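PDB 2EO4: HIT domain-containing protein from Sulfolobus tokodaii, which is a histidine triad protein that binds zinc and probably acts on nucleotides, perhaps hydrolysing adenylyl sulfate. Local coordinates for residues Cys4-Arg9 and Ala23-Lys28; Glu12-Tyr17 and Gln120-Tyr125; Leu64-Ile69 and Leu78-Asn83; Val38-His43 and Ala56-Val61. One frame throughout, in Å; residues are numbered along the deposited sequence.

Contact 1: Cys4-Arg9 and Ala23-Lys28; sequences CSIINR and AAILDK. With ZN (zinc ion), chain B.
I6 and I25 meet methyl to methyl, CG2 of I6 lying 3.5 Å from CD1 of I25, the tight part of the contact between the short helix 2-7 and strand 22-26. The I6 branch that touches, CG2, stands anti to the backbone N because CG1 takes the place beside that N (chi1 -68°). At the next residue, CD1 of I7 rests 3.9 Å from CB of A23, a looser touch; the small alanine lets the helix come down on the strand. The touching atoms are all methyls, and I6, A23 and I25 are buried, which suits aliphatic residues. The C-terminal end is the solvent side: N8 and R9, both exposed, follow the helix. R9, with positive phi, is the C-prime residue of a Schellman motif: its N bonds O of I6, and N of E10 bonds O of S5. Its guanidinium turns back, NH1 donating in plane to O of I7 at 3.0 Å and NH2 forming a salt bridge with E18. Nearer the helix start, SG of C4 binds zinc at 2.3 Å. With C1, H43 and H94 it completes a Cys2His2, CxxC-type site that pins helix 2-7 to the loops carrying those histidines.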
loop_
_atom_site.group_PDB
_atom_site.type_symbol
_atom_site.label_atom_id
_atom_site.label_comp_id
_atom_site.label_asym_id
_atom_site.label_seq_id
_atom_site.Cartn_x
_atom_site.Cartn_y
_atom_site.Cartn_z
ATOM N N CYS A 4 -14.685 12.173 5.183
ATOM C CA CYS A 4 -14.750 13.333 6.067
ATOM C C CYS A 4 -16.101 13.286 6.783
ATOM O O CYS A 4 -16.205 13.621 7.965
ATOM C CB CYS A 4 -14.619 14.639 5.272
ATOM S SG CYS A 4 -12.923 15.070 4.789
ATOM N N SER A 5 -17.135 12.850 6.064
ATOM C CA SER A 5 -18.474 12.752 6.640
ATOM C C SER A 5 -18.525 11.728 7.768
ATOM O O SER A 5 -19.149 11.959 8.802
ATOM C CB SER A 5 -19.501 12.376 5.565
ATOM O OG SER A 5 -19.660 13.417 4.616
ATOM N N ILE A 6 -17.879 10.586 7.567
ATOM C CA ILE A 6 -17.869 9.560 8.595
ATOM C C ILE A 6 -17.070 10.049 9.804
ATOM O O ILE A 6 -17.447 9.803 10.949
ATOM C CB ILE A 6 -17.281 8.242 8.043
ATOM C CG1 ILE A 6 -18.252 7.659 7.007
ATOM C CG2 ILE A 6 -17.046 7.251 9.171
ATOM C CD1 ILE A 6 -17.721 6.460 6.237
ATOM N N ILE A 7 -15.972 10.753 9.547
ATOM C CA ILE A 7 -15.146 11.284 10.628
ATOM C C ILE A 7 -15.955 12.266 11.475
ATOM O O ILE A 7 -15.854 12.272 12.707
ATOM C CB ILE A 7 -13.904 12.020 10.071
ATOM C CG1 ILE A 7 -12.946 11.014 9.426
ATOM C CG2 ILE A 7 -13.205 12.795 11.186
ATOM C CD1 ILE A 7 -12.425 9.970 10.383
ATOM N N ASN A 8 -16.756 13.088 10.806
ATOM C CA ASN A 8 -17.576 14.088 11.488
ATOM C C ASN A 8 -18.919 13.552 11.973
ATOM O O ASN A 8 -19.762 14.317 12.454
ATOM C CB ASN A 8 -17.805 15.293 10.572
ATOM C CG ASN A 8 -16.518 16.020 10.233
ATOM O OD1 ASN A 8 -15.690 16.269 11.106
ATOM N ND2 ASN A 8 -16.348 16.376 8.963
ATOM N N ARG A 9 -19.115 12.242 11.850
ATOM C CA ARG A 9 -20.350 11.595 12.284
ATOM C C ARG A 9 -21.590 12.125 11.572
ATOM O O ARG A 9 -22.666 12.225 12.169
ATOM C CB ARG A 9 -20.526 11.743 13.800
ATOM C CG ARG A 9 -19.828 10.667 14.628
ATOM C CD ARG A 9 -18.312 10.684 14.477
ATOM N NE ARG A 9 -17.702 9.631 15.287
ATOM C CZ ARG A 9 -16.393 9.468 15.458
ATOM N NH1 ARG A 9 -15.534 10.289 14.873
ATOM N NH2 ARG A 9 -15.946 8.481 16.223
ATOM N N ALA A 23 -7.898 7.180 11.592
ATOM C CA ALA A 23 -9.007 6.301 11.920
ATOM C C ALA A 23 -9.019 5.122 10.956
ATOM O O ALA A 23 -8.446 5.183 9.869
ATOM C CB ALA A 23 -10.328 7.058 11.827
ATOM N N ALA A 24 -9.657 4.043 11.382
ATOM C CA ALA A 24 -9.799 2.848 10.564
ATOM C C ALA A 24 -11.285 2.539 10.658
ATOM O O ALA A 24 -11.846 2.486 11.754
ATOM C CB ALA A 24 -8.972 1.702 11.135
ATOM N N ILE A 25 -11.921 2.349 9.507
ATOM C CA ILE A 25 -13.355 2.098 9.454
ATOM C C ILE A 25 -13.661 0.866 8.615
ATOM O O ILE A 25 -13.009 0.629 7.603
ATOM C CB ILE A 25 -14.060 3.317 8.826
ATOM C CG1 ILE A 25 -13.765 4.563 9.669
ATOM C CG2 ILE A 25 -15.560 3.069 8.712
ATOM C CD1 ILE A 25 -13.838 5.859 8.889
ATOM N N LEU A 26 -14.648 0.079 9.032
ATOM C CA LEU A 26 -15.014 -1.101 8.257
ATOM C C LEU A 26 -15.574 -0.650 6.916
ATOM O O LEU A 26 -16.323 0.330 6.845
ATOM C CB LEU A 26 -16.078 -1.934 8.988
ATOM C CG LEU A 26 -15.647 -2.690 10.246
ATOM C CD1 LEU A 26 -16.851 -3.398 10.857
ATOM C CD2 LEU A 26 -14.567 -3.694 9.892
ATOM N N ASP A 27 -15.197 -1.351 5.851
ATOM C CA ASP A 27 -15.691 -1.024 4.516
ATOM C C ASP A 27 -17.170 -1.398 4.496
ATOM O O ASP A 27 -17.544 -2.480 4.959
ATOM C CB ASP A 27 -14.930 -1.834 3.459
ATOM C CG ASP A 27 -15.218 -1.364 2.039
ATOM O OD1 ASP A 27 -16.397 -1.374 1.628
ATOM O OD2 ASP A 27 -14.262 -0.985 1.334
ATOM N N LYS A 28 -18.013 -0.510 3.978
ATOM C CA LYS A 28 -19.449 -0.784 3.927
ATOM C C LYS A 28 -19.814 -1.900 2.943
ATOM O O LYS A 28 -20.787 -2.618 3.155
ATOM C CB LYS A 28 -20.225 0.490 3.573
ATOM C CG LYS A 28 -21.742 0.292 3.515
ATOM C CD LYS A 28 -22.476 1.604 3.248
ATOM C CE LYS A 28 -23.979 1.375 3.139
ATOM N NZ LYS A 28 -24.744 2.638 2.931
HETATM ZN ZN ZN B . -12.341 13.779 2.931
#

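Contact 2: Glu12-Tyr17 and Gln120-Tyr125; sequences EGYFVY and QEKEYY
The ring of Y14 lies with one face against Y125, whose CB sits almost exactly over the ring centre, 3.4 Å from the centroid and 6° off the ring normal. This CH-pi contact is closest at CE1 of Y14, 3.5 Å from that CB. The two rings themselves are near parallel, their planes 25° apart, but slid so far that they barely overlap, with centroids 5.3 Å from each other. The Y125 ring leads away from Y14 because its CG stands beside the backbone N (chi1 -57°), and this carries OH back to the loop just before the helix. There it accepts a nearly straight bond from N of Q120 at 2.9 Å and also bonds O of K28. At the exposed margin the hydroxyl of Y14 reaches CG of K122, 3.9 Å away. A tyrosine thus offers a flat face for the methylene and a hydroxyl at that margin, beside the exposed K122. An alanine in place of Y14 would take away that face and is likely to leave CB of Y125 without its aromatic cover. This is aromatic packing of helix 122-143 on the edge-strand side of the HIT-domain sheet.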
loop_
_atom_site.group_PDB
_atom_site.type_symbol
_atom_site.label_atom_id
_atom_site.label_comp_id
_atom_site.label_asym_id
_atom_site.label_seq_id
_atom_site.Cartn_x
_atom_site.Cartn_y
_atom_site.Cartn_z
ATOM N N GLU A 12 -22.968 7.319 8.634
ATOM C CA GLU A 12 -22.686 6.109 9.394
ATOM C C GLU A 12 -21.421 5.378 8.952
ATOM O O GLU A 12 -21.145 5.233 7.760
ATOM C CB GLU A 12 -23.880 5.157 9.317
ATOM C CG GLU A 12 -23.692 3.856 10.074
ATOM C CD GLU A 12 -24.944 3.001 10.072
ATOM O OE1 GLU A 12 -25.982 3.467 10.589
ATOM O OE2 GLU A 12 -24.891 1.866 9.552
ATOM N N GLY A 13 -20.665 4.916 9.942
ATOM C CA GLY A 13 -19.437 4.183 9.697
ATOM C C GLY A 13 -19.027 3.502 10.991
ATOM O O GLY A 13 -19.215 4.065 12.070
ATOM N N TYR A 14 -18.488 2.290 10.898
ATOM C CA TYR A 14 -18.054 1.561 12.086
ATOM C C TYR A 14 -16.548 1.670 12.308
ATOM O O TYR A 14 -15.762 1.050 11.595
ATOM C CB TYR A 14 -18.446 0.082 11.987
ATOM C CG TYR A 14 -19.928 -0.166 12.155
ATOM C CD1 TYR A 14 -20.832 0.162 11.144
ATOM C CD2 TYR A 14 -20.430 -0.706 13.338
ATOM C CE1 TYR A 14 -22.203 -0.039 11.310
ATOM C CE2 TYR A 14 -21.796 -0.912 13.517
ATOM C CZ TYR A 14 -22.676 -0.576 12.500
ATOM O OH TYR A 14 -24.029 -0.771 12.672
ATOM N N PHE A 15 -16.155 2.455 13.307
ATOM C CA PHE A 15 -14.741 2.640 13.629
ATOM C C PHE A 15 -14.155 1.447 14.376
ATOM O O PHE A 15 -14.782 0.917 15.293
ATOM C CB PHE A 15 -14.538 3.877 14.518
ATOM C CG PHE A 15 -14.778 5.183 13.824
ATOM C CD1 PHE A 15 -16.062 5.567 13.454
ATOM C CD2 PHE A 15 -13.716 6.043 13.557
ATOM C CE1 PHE A 15 -16.286 6.789 12.830
ATOM C CE2 PHE A 15 -13.928 7.268 12.932
ATOM C CZ PHE A 15 -15.216 7.643 12.568
ATOM N N VAL A 16 -12.951 1.033 13.989
ATOM C CA VAL A 16 -12.269 -0.055 14.682
ATOM C C VAL A 16 -10.985 0.509 15.287
ATOM O O VAL A 16 -10.324 -0.143 16.097
ATOM C CB VAL A 16 -11.934 -1.252 13.748
ATOM C CG1 VAL A 16 -13.228 -1.877 13.226
ATOM C CG2 VAL A 16 -11.041 -0.804 12.602
ATOM N N TYR A 17 -10.645 1.730 14.883
ATOM C CA TYR A 17 -9.468 2.426 15.396
ATOM C C TYR A 17 -9.620 3.923 15.199
ATOM O O TYR A 17 -10.144 4.382 14.183
ATOM C CB TYR A 17 -8.181 1.984 14.685
ATOM C CG TYR A 17 -6.962 2.761 15.153
ATOM C CD1 TYR A 17 -6.258 2.370 16.290
ATOM C CD2 TYR A 17 -6.552 3.922 14.493
ATOM C CE1 TYR A 17 -5.177 3.112 16.763
ATOM C CE2 TYR A 17 -5.469 4.678 14.959
ATOM C CZ TYR A 17 -4.789 4.263 16.094
ATOM O OH TYR A 17 -3.722 4.997 16.566
ATOM N N GLN A 120 -23.517 -5.732 4.078
ATOM C CA GLN A 120 -23.856 -6.845 4.958
ATOM C C GLN A 120 -24.981 -6.459 5.907
ATOM O O GLN A 120 -25.418 -5.309 5.938
ATOM C CB GLN A 120 -22.636 -7.261 5.788
ATOM C CG GLN A 120 -21.366 -7.487 4.983
ATOM C CD GLN A 120 -21.513 -8.579 3.947
ATOM O OE1 GLN A 120 -21.878 -9.713 4.267
ATOM N NE2 GLN A 120 -21.224 -8.245 2.693
ATOM N N GLU A 121 -25.452 -7.431 6.682
ATOM C CA GLU A 121 -26.503 -7.170 7.656
ATOM C C GLU A 121 -25.844 -6.447 8.825
ATOM O O GLU A 121 -24.640 -6.583 9.037
ATOM C CB GLU A 121 -27.125 -8.484 8.131
ATOM C CG GLU A 121 -27.828 -9.260 7.030
ATOM C CD GLU A 121 -28.882 -8.429 6.319
ATOM O OE1 GLU A 121 -29.795 -7.917 7.001
ATOM O OE2 GLU A 121 -28.798 -8.286 5.079
ATOM N N LYS A 122 -26.628 -5.676 9.571
ATOM C CA LYS A 122 -26.111 -4.921 10.708
ATOM C C LYS A 122 -25.221 -5.753 11.629
ATOM O O LYS A 122 -24.186 -5.279 12.101
ATOM C CB LYS A 122 -27.268 -4.335 11.523
ATOM C CG LYS A 122 -26.819 -3.532 12.737
ATOM C CD LYS A 122 -27.996 -3.076 13.588
ATOM C CE LYS A 122 -28.931 -2.160 12.814
ATOM N NZ LYS A 122 -30.089 -1.725 13.651
ATOM N N GLU A 123 -25.629 -6.992 11.878
ATOM C CA GLU A 123 -24.889 -7.896 12.754
ATOM C C GLU A 123 -23.413 -8.048 12.380
ATOM O O GLU A 123 -22.553 -8.162 13.256
ATOM C CB GLU A 123 -25.562 -9.270 12.761
ATOM C CG GLU A 123 -26.952 -9.295 13.401
ATOM C CD GLU A 123 -27.932 -8.325 12.756
ATOM O OE1 GLU A 123 -28.107 -8.375 11.519
ATOM O OE2 GLU A 123 -28.536 -7.515 13.493
ATOM N N TYR A 124 -23.126 -8.056 11.082
ATOM C CA TYR A 124 -21.753 -8.188 10.598
ATOM C C TYR A 124 -20.861 -7.057 11.103
ATOM O O TYR A 124 -19.778 -7.296 11.639
ATOM C CB TYR A 124 -21.732 -8.186 9.065
ATOM C CG TYR A 124 -20.365 -7.916 8.464
ATOM C CD1 TYR A 124 -19.445 -8.945 8.275
ATOM C CD2 TYR A 124 -19.989 -6.621 8.104
ATOM C CE1 TYR A 124 -18.179 -8.694 7.740
ATOM C CE2 TYR A 124 -18.723 -6.356 7.572
ATOM C CZ TYR A 124 -17.827 -7.398 7.393
ATOM O OH TYR A 124 -16.582 -7.145 6.863
ATOM N N TYR A 125 -21.320 -5.824 10.918
ATOM C CA TYR A 125 -20.557 -4.650 11.330
ATOM C C TYR A 125 -20.356 -4.575 12.838
ATOM O O TYR A 125 -19.278 -4.219 13.311
ATOM C CB TYR A 125 -21.251 -3.378 10.841
ATOM C CG TYR A 125 -21.451 -3.351 9.342
ATOM C CD1 TYR A 125 -20.409 -2.995 8.485
ATOM C CD2 TYR A 125 -22.665 -3.740 8.780
ATOM C CE1 TYR A 125 -20.575 -3.033 7.098
ATOM C CE2 TYR A 125 -22.841 -3.783 7.400
ATOM C CZ TYR A 125 -21.794 -3.433 6.566
ATOM O OH TYR A 125 -21.963 -3.504 5.202
#

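Contact 3: Leu64-Ile69 and Leu78-Asn83; sequences LVSLGI and LRLLTN. With PO4 (phosphate ion), chain C.
Helix-on-sheet packing in the HIT domain brings S66 of helix 52-72 onto L78 and L80 of strand 77-84, the strand that faces the second subunit. CD1 of L78 reaches the helix backbone, 3.6 Å from O of S66 and 3.7 Å from its CB. L80 lies two residues further along the strand, on the same face, and its CD2 lies 3.6 Å from OG of S66. Both leucines put CG beside the backbone N (chi1 -58° and -56°), and their branched ends do the touching. A serine suits this buried place because it is small enough for the strand to approach, and its hydroxyl hydrogen-bonds O of V62 within the helix. No hydrogen bond joins the two segments; the fit is one of apolar methyls against a short side chain and backbone. Further along the strand, ND2 of N83 donates to O2 of a phosphate at 2.8 Å, an ion probably from the crystallisation liquor. H96 and H98 bind the same phosphate, which thus sits beside the predicted nucleotidyl-accepting histidine. Residues 78-83 also pair antiparallel with a strand of the second subunit, giving the continuous sheet characteristic of the dimeric HIT fold.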
loop_
_atom_site.group_PDB
_atom_site.type_symbol
_atom_site.label_atom_id
_atom_site.label_comp_id
_atom_site.label_asym_id
_atom_site.label_seq_id
_atom_site.Cartn_x
_atom_site.Cartn_y
_atom_site.Cartn_z
ATOM N N LEU A 64 -0.468 -1.491 12.774
ATOM C CA LEU A 64 -1.229 -1.838 13.972
ATOM C C LEU A 64 -2.599 -2.422 13.647
ATOM O O LEU A 64 -2.968 -3.493 14.141
ATOM C CB LEU A 64 -1.410 -0.607 14.865
ATOM C CG LEU A 64 -2.350 -0.789 16.063
ATOM C CD1 LEU A 64 -1.824 -1.895 16.964
ATOM C CD2 LEU A 64 -2.466 0.521 16.835
ATOM N N VAL A 65 -3.359 -1.713 12.819
ATOM C CA VAL A 65 -4.689 -2.170 12.455
ATOM C C VAL A 65 -4.639 -3.500 11.707
ATOM O O VAL A 65 -5.483 -4.365 11.931
ATOM C CB VAL A 65 -5.424 -1.107 11.613
ATOM C CG1 VAL A 65 -6.793 -1.628 11.176
ATOM C CG2 VAL A 65 -5.586 0.166 12.441
ATOM N N SER A 66 -3.649 -3.666 10.832
ATOM C CA SER A 66 -3.511 -4.912 10.084
ATOM C C SER A 66 -3.258 -6.069 11.054
ATOM O O SER A 66 -3.866 -7.133 10.933
ATOM C CB SER A 66 -2.359 -4.819 9.075
ATOM O OG SER A 66 -2.664 -3.908 8.024
ATOM N N LEU A 67 -2.355 -5.869 12.011
ATOM C CA LEU A 67 -2.078 -6.922 12.985
ATOM C C LEU A 67 -3.363 -7.253 13.740
ATOM O O LEU A 67 -3.676 -8.422 13.974
ATOM C CB LEU A 67 -0.989 -6.477 13.965
ATOM C CG LEU A 67 0.443 -6.492 13.420
ATOM C CD1 LEU A 67 1.386 -5.789 14.385
ATOM C CD2 LEU A 67 0.879 -7.936 13.190
ATOM N N GLY A 68 -4.106 -6.215 14.106
ATOM C CA GLY A 68 -5.351 -6.408 14.830
ATOM C C GLY A 68 -6.372 -7.206 14.041
ATOM O O GLY A 68 -6.983 -8.136 14.562
ATOM N N ILE A 69 -6.566 -6.842 12.777
ATOM C CA ILE A 69 -7.524 -7.546 11.936
ATOM C C ILE A 69 -7.108 -8.996 11.696
ATOM O O ILE A 69 -7.936 -9.904 11.796
ATOM C CB ILE A 69 -7.691 -6.842 10.571
ATOM C CG1 ILE A 69 -8.338 -5.469 10.774
ATOM C CG2 ILE A 69 -8.547 -7.702 9.633
ATOM C CD1 ILE A 69 -8.362 -4.595 9.521
ATOM N N LEU A 78 -3.033 -10.852 4.160
ATOM C CA LEU A 78 -3.695 -9.560 4.018
ATOM C C LEU A 78 -3.176 -8.872 2.769
ATOM O O LEU A 78 -1.995 -8.974 2.450
ATOM C CB LEU A 78 -3.382 -8.646 5.204
ATOM C CG LEU A 78 -3.730 -9.085 6.627
ATOM C CD1 LEU A 78 -3.093 -8.100 7.603
ATOM C CD2 LEU A 78 -5.239 -9.143 6.812
ATOM N N ARG A 79 -4.073 -8.180 2.074
ATOM C CA ARG A 79 -3.721 -7.412 0.886
ATOM C C ARG A 79 -3.856 -5.951 1.306
ATOM O O ARG A 79 -4.920 -5.546 1.766
ATOM C CB ARG A 79 -4.713 -7.674 -0.257
ATOM C CG ARG A 79 -4.770 -9.100 -0.787
ATOM C CD ARG A 79 -6.039 -9.314 -1.617
ATOM N NE ARG A 79 -6.170 -8.337 -2.698
ATOM C CZ ARG A 79 -7.300 -8.095 -3.358
ATOM N NH1 ARG A 79 -8.409 -8.757 -3.052
ATOM N NH2 ARG A 79 -7.323 -7.180 -4.322
ATOM N N LEU A 80 -2.783 -5.173 1.172
ATOM C CA LEU A 80 -2.824 -3.751 1.509
ATOM C C LEU A 80 -2.700 -2.968 0.210
ATOM O O LEU A 80 -1.826 -3.258 -0.609
ATOM C CB LEU A 80 -1.658 -3.355 2.413
ATOM C CG LEU A 80 -1.485 -4.116 3.724
ATOM C CD1 LEU A 80 -0.437 -3.413 4.572
ATOM C CD2 LEU A 80 -2.806 -4.204 4.448
ATOM N N LEU A 81 -3.566 -1.985 0.008
ATOM C CA LEU A 81 -3.467 -1.207 -1.218
ATOM C C LEU A 81 -4.118 0.157 -1.143
ATOM O O LEU A 81 -4.989 0.414 -0.315
ATOM C CB LEU A 81 -4.079 -1.972 -2.393
ATOM C CG LEU A 81 -5.592 -2.210 -2.362
ATOM C CD1 LEU A 81 -6.111 -2.369 -3.783
ATOM C CD2 LEU A 81 -5.906 -3.446 -1.535
ATOM N N THR A 82 -3.658 1.046 -2.015
ATOM C CA THR A 82 -4.240 2.369 -2.100
ATOM C C THR A 82 -4.188 2.728 -3.569
ATOM O O THR A 82 -3.211 2.424 -4.263
ATOM C CB THR A 82 -3.481 3.412 -1.242
ATOM O OG1 THR A 82 -4.209 4.648 -1.264
ATOM C CG2 THR A 82 -2.060 3.623 -1.747
ATOM N N ASN A 83 -5.256 3.355 -4.042
ATOM C CA ASN A 83 -5.362 3.720 -5.445
ATOM C C ASN A 83 -5.269 5.213 -5.672
ATOM O O ASN A 83 -5.818 6.002 -4.906
ATOM C CB ASN A 83 -6.683 3.197 -6.003
ATOM C CG ASN A 83 -6.810 1.701 -5.863
ATOM O OD1 ASN A 83 -5.923 0.958 -6.283
ATOM N ND2 ASN A 83 -7.918 1.245 -5.277
HETATM P P PO4 C . -11.050 3.169 -3.726
HETATM O O1 PO4 C . -11.702 2.757 -2.461
HETATM O O2 PO4 C . -9.601 2.852 -3.673
HETATM O O3 PO4 C . -11.679 2.432 -4.862
HETATM O O4 PO4 C . -11.229 4.634 -3.924
#

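Contact 4: Val38-His43 and Ala56-Val61; sequences VIPKKH and AELAKV. With ZN (zinc ion), chain B.
Strand 38-40 and helix 56-61 run nearly antiparallel, at 155°, with their axes 8.9 Å apart at closest approach. This is the helix-on-sheet layer of the HIT domain, where helix 52-72 packs on a central strand. V38 and L58 share most of the contact. CG1 of V38 lies 3.6 Å from CG1 of V61 and 3.8 Å from CD1 of L58. That branch stands anti to the backbone N (chi1 -178°), which directs it between the two helix residues, one helical turn apart. The V38 and L58 side chains slide past each other in opposite directions, and CD1 of L58 reaches on to CG of P40 at a looser 4.2 Å. Beta-branched valine suits the strand, and the longer leucine bridges from the helix to both V38 and P40. All four residues are buried and no hydrogen bond crosses between the segments. At the end of the strand O of P40 hydrogen-bonds NE2 of H94, a second-shell bond that probably helps to orient that zinc ligand; beyond it the chain turns toward the metal. NE2 of H43 hydrogen-bonds OE2 of E45, which probably helps to fix the ring, while its ND1 binds zinc at 2.0 Å.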
loop_
_atom_site.group_PDB
_atom_site.type_symbol
_atom_site.label_atom_id
_atom_site.label_comp_id
_atom_site.label_asym_id
_atom_site.label_seq_id
_atom_site.Cartn_x
_atom_site.Cartn_y
_atom_site.Cartn_z
ATOM N N VAL A 38 -8.082 2.416 6.269
ATOM C CA VAL A 38 -7.336 3.227 7.222
ATOM C C VAL A 38 -7.182 4.587 6.572
ATOM O O VAL A 38 -6.732 4.692 5.429
ATOM C CB VAL A 38 -5.944 2.639 7.513
ATOM C CG1 VAL A 38 -5.224 3.504 8.544
ATOM C CG2 VAL A 38 -6.083 1.212 8.025
ATOM N N ILE A 39 -7.557 5.634 7.294
ATOM C CA ILE A 39 -7.490 6.965 6.723
ATOM C C ILE A 39 -6.957 8.057 7.633
ATOM O O ILE A 39 -7.071 7.978 8.860
ATOM C CB ILE A 39 -8.895 7.452 6.301
ATOM C CG1 ILE A 39 -9.765 7.637 7.550
ATOM C CG2 ILE A 39 -9.557 6.444 5.376
ATOM C CD1 ILE A 39 -11.102 8.303 7.294
ATOM N N PRO A 40 -6.335 9.080 7.030
ATOM C CA PRO A 40 -5.826 10.198 7.822
ATOM C C PRO A 40 -7.128 10.990 7.969
ATOM O O PRO A 40 -7.965 10.955 7.057
ATOM C CB PRO A 40 -4.869 10.908 6.864
ATOM C CG PRO A 40 -4.469 9.831 5.888
ATOM C CD PRO A 40 -5.766 9.097 5.674
ATOM N N LYS A 41 -7.333 11.676 9.087
ATOM C CA LYS A 41 -8.563 12.448 9.237
ATOM C C LYS A 41 -8.544 13.660 8.314
ATOM O O LYS A 41 -9.582 14.058 7.778
ATOM C CB LYS A 41 -8.755 12.876 10.694
ATOM C CG LYS A 41 -9.147 11.716 11.592
ATOM C CD LYS A 41 -9.456 12.168 13.005
ATOM C CE LYS A 41 -9.966 11.009 13.845
ATOM N NZ LYS A 41 -10.404 11.460 15.203
ATOM N N LYS A 42 -7.364 14.243 8.123
ATOM C CA LYS A 42 -7.232 15.389 7.232
ATOM C C LYS A 42 -7.457 14.906 5.802
ATOM O O LYS A 42 -6.994 13.828 5.421
ATOM C CB LYS A 42 -5.844 16.018 7.352
ATOM C CG LYS A 42 -5.634 17.190 6.409
ATOM C CD LYS A 42 -4.310 17.887 6.663
ATOM C CE LYS A 42 -4.132 19.077 5.732
ATOM N NZ LYS A 42 -2.857 19.801 5.995
ATOM N N HIS A 43 -8.161 15.712 5.016
ATOM C CA HIS A 43 -8.483 15.362 3.639
ATOM C C HIS A 43 -7.361 15.592 2.624
ATOM O O HIS A 43 -6.876 16.708 2.456
ATOM C CB HIS A 43 -9.728 16.142 3.197
ATOM C CG HIS A 43 -10.233 15.762 1.841
ATOM N ND1 HIS A 43 -11.238 14.837 1.652
ATOM C CD2 HIS A 43 -9.860 16.171 0.605
ATOM C CE1 HIS A 43 -11.463 14.694 0.356
ATOM N NE2 HIS A 43 -10.639 15.491 -0.299
ATOM N N ALA A 56 4.015 8.861 6.964
ATOM C CA ALA A 56 4.815 8.082 7.903
ATOM C C ALA A 56 3.953 7.517 9.024
ATOM O O ALA A 56 4.063 6.338 9.371
ATOM C CB ALA A 56 5.934 8.951 8.487
ATOM N N GLU A 57 3.094 8.356 9.594
ATOM C CA GLU A 57 2.227 7.913 10.676
ATOM C C GLU A 57 1.156 6.970 10.141
ATOM O O GLU A 57 0.747 6.034 10.825
ATOM C CB GLU A 57 1.576 9.116 11.363
ATOM C CG GLU A 57 0.775 8.764 12.610
ATOM C CD GLU A 57 1.556 7.909 13.598
ATOM O OE1 GLU A 57 2.751 8.201 13.836
ATOM O OE2 GLU A 57 0.969 6.948 14.144
ATOM N N LEU A 58 0.703 7.223 8.916
ATOM C CA LEU A 58 -0.309 6.374 8.290
ATOM C C LEU A 58 0.226 4.947 8.187
ATOM O O LEU A 58 -0.482 3.980 8.463
ATOM C CB LEU A 58 -0.644 6.899 6.888
ATOM C CG LEU A 58 -1.610 6.054 6.046
ATOM C CD1 LEU A 58 -2.955 5.961 6.744
ATOM C CD2 LEU A 58 -1.772 6.678 4.662
ATOM N N ALA A 59 1.488 4.819 7.792
ATOM C CA ALA A 59 2.101 3.502 7.653
ATOM C C ALA A 59 2.108 2.751 8.983
ATOM O O ALA A 59 1.901 1.539 9.023
ATOM C CB ALA A 59 3.523 3.637 7.128
ATOM N N LYS A 60 2.355 3.479 10.069
ATOM C CA LYS A 60 2.393 2.876 11.397
ATOM C C LYS A 60 1.006 2.439 11.851
ATOM O O LYS A 60 0.848 1.391 12.483
ATOM C CB LYS A 60 2.996 3.868 12.399
ATOM C CG LYS A 60 4.421 4.265 12.057
ATOM C CD LYS A 60 4.971 5.301 13.024
ATOM C CE LYS A 60 6.337 5.793 12.563
ATOM N NZ LYS A 60 6.919 6.798 13.497
ATOM N N VAL A 61 -0.005 3.244 11.537
ATOM C CA VAL A 61 -1.373 2.905 11.904
ATOM C C VAL A 61 -1.806 1.681 11.098
ATOM O O VAL A 61 -2.451 0.775 11.622
ATOM C CB VAL A 61 -2.340 4.084 11.626
ATOM C CG1 VAL A 61 -3.779 3.640 11.830
ATOM C CG2 VAL A 61 -2.018 5.251 12.558
HETATM ZN ZN ZN B . -12.341 13.779 2.931
#

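From the N terminus, helix 2-7 is fastened first: contact 1 joins it to strand 22-26, closing a short loop that contains strand 15-18. Contact 2 crosses contact 1, since its first segment lies within that loop while its second waits until residues 120-125, where the C-terminal helix begins. The long loop it closes encloses contacts 3 and 4. Contact 4 comes first, joining strand 36-40 to helix 52-72, and contact 3 follows in series, tying the next part of the same helix to strand 77-84. All four reach the one antiparallel sheet. Zinc links contacts 1 and 4 through C4 and H43, while contacts 3 and 4 both touch the second subunit.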